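Local structure of chintase (Rhizomucor miehei, 5YUQ) at residues G1-L13 against W19-E31. The protein hydrolyses the beta-1,4 linkages of chitin as a family 18 glycoside hydrolase, probably threading the sugar chain through a tunnel-shaped active site. Sequence-based numbering, arbitrary orientation.
Sequences GQKLSAYVVDWDL and WDKLDHIVYAFAE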
loop_
_atom_site.group_PDB
_atom_site.type_symbol
_atom_site.label_atom_id
_atom_site.label_comp_id
_atom_site.label_asym_id
_atom_site.label_seq_id
_atom_site.Cartn_x
_atom_site.Cartn_y
_atom_site.Cartn_z
ATOM N N GLY A 1 8.840 17.155 -5.870
ATOM C CA GLY A 1 8.310 15.912 -5.339
ATOM C C GLY A 1 6.963 16.092 -4.658
ATOM O O GLY A 1 6.407 17.189 -4.627
ATOM N N GLN A 2 6.430 14.999 -4.122
ATOM C CA GLN A 2 5.156 15.029 -3.410
ATOM C C GLN A 2 5.402 14.542 -1.994
ATOM O O GLN A 2 5.712 13.374 -1.792
ATOM C CB GLN A 2 4.144 14.123 -4.113
ATOM C CG GLN A 2 3.693 14.614 -5.484
ATOM C CD GLN A 2 4.805 14.639 -6.514
ATOM O OE1 GLN A 2 5.560 13.676 -6.659
ATOM N NE2 GLN A 2 4.921 15.754 -7.229
ATOM N N LYS A 3 5.281 15.434 -1.015
ATOM C CA LYS A 3 5.652 15.078 0.353
ATOM C C LYS A 3 4.646 14.141 1.010
ATOM O O LYS A 3 5.030 13.205 1.706
ATOM C CB LYS A 3 5.849 16.340 1.203
ATOM C CG LYS A 3 7.084 17.164 0.804
ATOM C CD LYS A 3 8.359 16.386 1.095
ATOM C CE LYS A 3 9.618 17.183 0.763
ATOM N NZ LYS A 3 10.095 16.944 -0.627
ATOM N N LEU A 4 3.385 14.426 0.797
ATOM C CA LEU A 4 2.315 13.614 1.382
ATOM C C LEU A 4 1.309 13.251 0.324
ATOM O O LEU A 4 0.651 14.101 -0.170
ATOM C CB LEU A 4 1.691 14.403 2.574
ATOM C CG LEU A 4 0.863 13.552 3.502
ATOM C CD1 LEU A 4 0.381 14.429 4.665
ATOM C CD2 LEU A 4 -0.288 13.116 2.746
ATOM N N SER A 5 1.217 11.957 -0.045
ATOM C CA SER A 5 0.291 11.482 -1.062
ATOM C C SER A 5 -0.766 10.633 -0.403
ATOM O O SER A 5 -0.469 9.823 0.464
ATOM C CB SER A 5 1.025 10.639 -2.088
ATOM O OG SER A 5 2.030 11.413 -2.729
ATOM N N ALA A 6 -2.010 10.823 -0.819
ATOM C CA ALA A 6 -3.114 10.101 -0.215
ATOM C C ALA A 6 -3.826 9.283 -1.270
ATOM O O ALA A 6 -4.289 9.831 -2.272
ATOM C CB ALA A 6 -4.085 11.089 0.414
ATOM N N TYR A 7 -3.932 7.977 -1.043
ATOM C CA TYR A 7 -4.779 7.151 -1.892
ATOM C C TYR A 7 -6.239 7.372 -1.542
ATOM O O TYR A 7 -6.607 7.434 -0.369
ATOM C CB TYR A 7 -4.441 5.672 -1.725
ATOM C CG TYR A 7 -3.221 5.256 -2.507
ATOM C CD1 TYR A 7 -1.960 5.334 -1.940
ATOM C CD2 TYR A 7 -3.329 4.795 -3.814
ATOM C CE1 TYR A 7 -0.830 4.957 -2.652
ATOM C CE2 TYR A 7 -2.195 4.391 -4.535
ATOM C CZ TYR A 7 -0.955 4.493 -3.949
ATOM O OH TYR A 7 0.163 4.117 -4.657
ATOM N N VAL A 8 -7.063 7.513 -2.573
ATOM C CA VAL A 8 -8.507 7.451 -2.411
ATOM C C VAL A 8 -8.972 6.330 -3.315
ATOM O O VAL A 8 -8.324 6.034 -4.325
ATOM C CB VAL A 8 -9.189 8.769 -2.792
ATOM C CG1 VAL A 8 -8.714 9.883 -1.872
ATOM C CG2 VAL A 8 -8.936 9.124 -4.259
ATOM N N VAL A 9 -10.072 5.689 -2.948
ATOM C CA VAL A 9 -10.513 4.500 -3.662
ATOM C C VAL A 9 -11.851 4.710 -4.361
ATOM O O VAL A 9 -12.766 5.314 -3.809
ATOM C CB VAL A 9 -10.541 3.242 -2.743
ATOM C CG1 VAL A 9 -9.143 2.958 -2.195
ATOM C CG2 VAL A 9 -11.549 3.403 -1.595
ATOM N N ASP A 10 -11.940 4.214 -5.590
ATOM C CA ASP A 10 -13.102 4.444 -6.446
ATOM C C ASP A 10 -14.406 3.969 -5.812
ATOM O O ASP A 10 -15.460 4.579 -6.004
ATOM C CB ASP A 10 -12.888 3.744 -7.785
ATOM C CG ASP A 10 -13.950 4.086 -8.797
ATOM O OD1 ASP A 10 -13.812 5.136 -9.474
ATOM O OD2 ASP A 10 -14.915 3.304 -8.931
ATOM N N TRP A 11 -14.331 2.880 -5.051
ATOM C CA TRP A 11 -15.520 2.267 -4.469
ATOM C C TRP A 11 -15.962 2.903 -3.153
ATOM O O TRP A 11 -17.009 2.550 -2.610
ATOM C CB TRP A 11 -15.275 0.766 -4.266
ATOM C CG TRP A 11 -14.081 0.458 -3.400
ATOM C CD1 TRP A 11 -14.085 0.267 -2.053
ATOM C CD2 TRP A 11 -12.717 0.293 -3.826
ATOM N NE1 TRP A 11 -12.811 -0.008 -1.611
ATOM C CE2 TRP A 11 -11.953 0.005 -2.680
ATOM C CE3 TRP A 11 -12.071 0.363 -5.066
ATOM C CZ2 TRP A 11 -10.572 -0.218 -2.731
ATOM C CZ3 TRP A 11 -10.693 0.146 -5.115
ATOM C CH2 TRP A 11 -9.964 -0.135 -3.955
ATOM N N ASP A 12 -15.171 3.836 -2.635
ATOM C CA ASP A 12 -15.490 4.473 -1.359
ATOM C C ASP A 12 -14.701 5.769 -1.210
ATOM O O ASP A 12 -13.798 5.857 -0.377
ATOM C CB ASP A 12 -15.177 3.515 -0.204
ATOM C CG ASP A 12 -15.840 3.924 1.105
ATOM O OD1 ASP A 12 -16.660 4.867 1.115
ATOM O OD2 ASP A 12 -15.538 3.291 2.133
ATOM N N LEU A 13 -15.047 6.782 -2.004
ATOM C CA LEU A 13 -14.344 8.058 -1.932
ATOM C C LEU A 13 -14.653 8.753 -0.617
ATOM O O LEU A 13 -15.733 8.559 -0.037
ATOM C CB LEU A 13 -14.718 8.967 -3.106
ATOM C CG LEU A 13 -14.190 8.515 -4.471
ATOM C CD1 LEU A 13 -14.773 9.374 -5.586
ATOM C CD2 LEU A 13 -12.658 8.567 -4.510
ATOM N N TRP A 19 -7.972 18.843 1.405
ATOM C CA TRP A 19 -6.979 19.273 0.427
ATOM C C TRP A 19 -5.784 19.998 1.038
ATOM O O TRP A 19 -4.660 19.845 0.569
ATOM C CB TRP A 19 -7.638 20.173 -0.616
ATOM C CG TRP A 19 -8.703 19.492 -1.408
ATOM C CD1 TRP A 19 -10.051 19.673 -1.304
ATOM C CD2 TRP A 19 -8.507 18.512 -2.431
ATOM N NE1 TRP A 19 -10.705 18.869 -2.207
ATOM C CE2 TRP A 19 -9.777 18.147 -2.911
ATOM C CE3 TRP A 19 -7.374 17.913 -2.994
ATOM C CZ2 TRP A 19 -9.948 17.203 -3.924
ATOM C CZ3 TRP A 19 -7.546 16.987 -4.002
ATOM C CH2 TRP A 19 -8.822 16.638 -4.455
ATOM N N ASP A 20 -6.015 20.784 2.085
ATOM C CA ASP A 20 -4.927 21.580 2.653
ATOM C C ASP A 20 -3.949 20.738 3.467
ATOM O O ASP A 20 -2.894 21.219 3.872
ATOM C CB ASP A 20 -5.479 22.750 3.476
ATOM C CG ASP A 20 -6.145 23.799 2.610
ATOM O OD1 ASP A 20 -5.536 24.198 1.592
ATOM O OD2 ASP A 20 -7.280 24.212 2.932
ATOM N N LYS A 21 -4.297 19.474 3.681
ATOM C CA LYS A 21 -3.459 18.577 4.470
ATOM C C LYS A 21 -2.712 17.535 3.630
ATOM O O LYS A 21 -2.136 16.586 4.167
ATOM C CB LYS A 21 -4.301 17.898 5.558
ATOM C CG LYS A 21 -4.917 18.887 6.558
ATOM C CD LYS A 21 -5.891 18.189 7.502
ATOM C CE LYS A 21 -6.534 19.161 8.498
ATOM N NZ LYS A 21 -5.547 19.678 9.477
ATOM N N LEU A 22 -2.698 17.728 2.314
ATOM C CA LEU A 22 -2.029 16.773 1.426
ATOM C C LEU A 22 -1.530 17.461 0.175
ATOM O O LEU A 22 -1.966 18.569 -0.143
ATOM C CB LEU A 22 -2.973 15.616 1.069
ATOM C CG LEU A 22 -4.332 15.961 0.445
ATOM C CD1 LEU A 22 -4.244 16.113 -1.066
ATOM C CD2 LEU A 22 -5.353 14.908 0.806
ATOM N N ASP A 23 -0.632 16.796 -0.541
ATOM C CA ASP A 23 -0.027 17.378 -1.734
ATOM C C ASP A 23 -0.446 16.681 -3.015
ATOM O O ASP A 23 -0.392 17.264 -4.095
ATOM C CB ASP A 23 1.494 17.301 -1.621
ATOM C CG ASP A 23 2.009 17.973 -0.379
ATOM O OD1 ASP A 23 1.866 19.209 -0.287
ATOM O OD2 ASP A 23 2.567 17.278 0.496
ATOM N N HIS A 24 -0.848 15.425 -2.898
ATOM C CA HIS A 24 -0.990 14.569 -4.056
ATOM C C HIS A 24 -2.099 13.568 -3.779
ATOM O O HIS A 24 -2.097 12.919 -2.739
ATOM C CB HIS A 24 0.356 13.852 -4.272
ATOM C CG HIS A 24 0.410 12.954 -5.466
ATOM N ND1 HIS A 24 1.242 11.856 -5.513
ATOM C CD2 HIS A 24 -0.209 13.010 -6.670
ATOM C CE1 HIS A 24 1.119 11.261 -6.688
ATOM N NE2 HIS A 24 0.249 11.943 -7.411
ATOM N N ILE A 25 -3.065 13.466 -4.687
ATOM C CA ILE A 25 -4.102 12.444 -4.565
ATOM C C ILE A 25 -3.759 11.327 -5.533
ATOM O O ILE A 25 -3.388 11.599 -6.677
ATOM C CB ILE A 25 -5.500 12.988 -4.917
ATOM C CG1 ILE A 25 -5.966 14.001 -3.868
ATOM C CG2 ILE A 25 -6.521 11.853 -5.002
ATOM C CD1 ILE A 25 -6.245 13.411 -2.502
ATOM N N VAL A 26 -3.836 10.084 -5.073
ATOM C CA VAL A 26 -3.602 8.931 -5.938
ATOM C C VAL A 26 -4.897 8.147 -6.011
ATOM O O VAL A 26 -5.373 7.625 -5.011
ATOM C CB VAL A 26 -2.459 8.048 -5.416
ATOM C CG1 VAL A 26 -2.024 7.068 -6.493
ATOM C CG2 VAL A 26 -1.276 8.917 -5.019
ATOM N N TYR A 27 -5.482 8.099 -7.200
ATOM C CA TYR A 27 -6.829 7.572 -7.372
ATOM C C TYR A 27 -6.767 6.097 -7.770
ATOM O O TYR A 27 -6.257 5.755 -8.830
ATOM C CB TYR A 27 -7.571 8.389 -8.434
ATOM C CG TYR A 27 -9.050 8.107 -8.506
ATOM C CD1 TYR A 27 -9.531 6.954 -9.113
ATOM C CD2 TYR A 27 -9.964 9.007 -7.988
ATOM C CE1 TYR A 27 -10.887 6.691 -9.174
ATOM C CE2 TYR A 27 -11.321 8.760 -8.050
ATOM C CZ TYR A 27 -11.773 7.607 -8.651
ATOM O OH TYR A 27 -13.127 7.362 -8.696
ATOM N N ALA A 28 -7.309 5.231 -6.915
ATOM C CA ALA A 28 -7.211 3.782 -7.095
ATOM C C ALA A 28 -8.586 3.172 -7.377
ATOM O O ALA A 28 -9.542 3.541 -6.707
ATOM C CB ALA A 28 -6.638 3.170 -5.825
ATOM N N PHE A 29 -8.722 2.249 -8.336
ATOM C CA PHE A 29 -7.686 1.792 -9.260
ATOM C C PHE A 29 -8.266 1.731 -10.669
ATOM O O PHE A 29 -9.456 1.453 -10.848
ATOM C CB PHE A 29 -7.272 0.345 -8.935
ATOM C CG PHE A 29 -6.413 0.201 -7.707
ATOM C CD1 PHE A 29 -5.096 0.650 -7.711
ATOM C CD2 PHE A 29 -6.907 -0.419 -6.568
ATOM C CE1 PHE A 29 -4.305 0.512 -6.581
ATOM C CE2 PHE A 29 -6.125 -0.562 -5.438
ATOM C CZ PHE A 29 -4.819 -0.089 -5.443
ATOM N N ALA A 30 -7.424 1.950 -11.672
ATOM C CA ALA A 30 -7.750 1.535 -13.029
ATOM C C ALA A 30 -7.114 0.163 -13.188
ATOM O O ALA A 30 -5.946 -0.016 -12.849
ATOM C CB ALA A 30 -7.184 2.509 -14.037
ATOM N N GLU A 31 -7.877 -0.810 -13.679
ATOM C CA GLU A 31 -7.384 -2.183 -13.790
ATOM C C GLU A 31 -7.184 -2.563 -15.250
ATOM O O GLU A 31 -8.131 -2.556 -16.034
ATOM C CB GLU A 31 -8.372 -3.149 -13.125
ATOM C CG GLU A 31 -8.577 -2.906 -11.634
ATOM C CD GLU A 31 -9.393 -4.005 -10.965
ATOM O OE1 GLU A 31 -10.213 -4.654 -11.647
ATOM O OE2 GLU A 31 -9.198 -4.231 -9.756
#
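Q2 lays its aliphatic CG against H24 CB at the N-terminal end of a parallel strand pair, 4-9 beside 24-31, in the TIM barrel; 4-9 is flanked on its other edge by strand 346-350. L4 N donates to the anti lone pair of D23 OD2, while L4 O accepts D23 N; the short carboxylate of D23 thus clasps the strand's start while its OD1 meets R369. S5, small and polar, takes the bond from H24 ND1 in the ring plane (2.9 Å to OG), and S61 engages NE2, which fixes the imidazole's rotation. A6 carries the ladder on, its N bonded to H24 O and its O to V26 N, and its small methyl lets L22 CD2 come to 4.0 Å of A6 CB. Y7 lies alongside branched V26, whose CB sits over the ring face, 3.9 Å from the centroid; the hydroxyl reaches N103 inside the barrel. V8 CG2 touches both I25 CG2 and Y27 CD2, crossing each side chain at about a right angle; Y27 also packs on L46 of helix 43-55. D10 N closes the ladder on A28 O. With its carboxylate swung anti to the backbone N (chi1 -172°), D10 OD1 accepts T42 N and, at a very short 2.5 Å, Y27 OH, which Q45 NE2 also bonds.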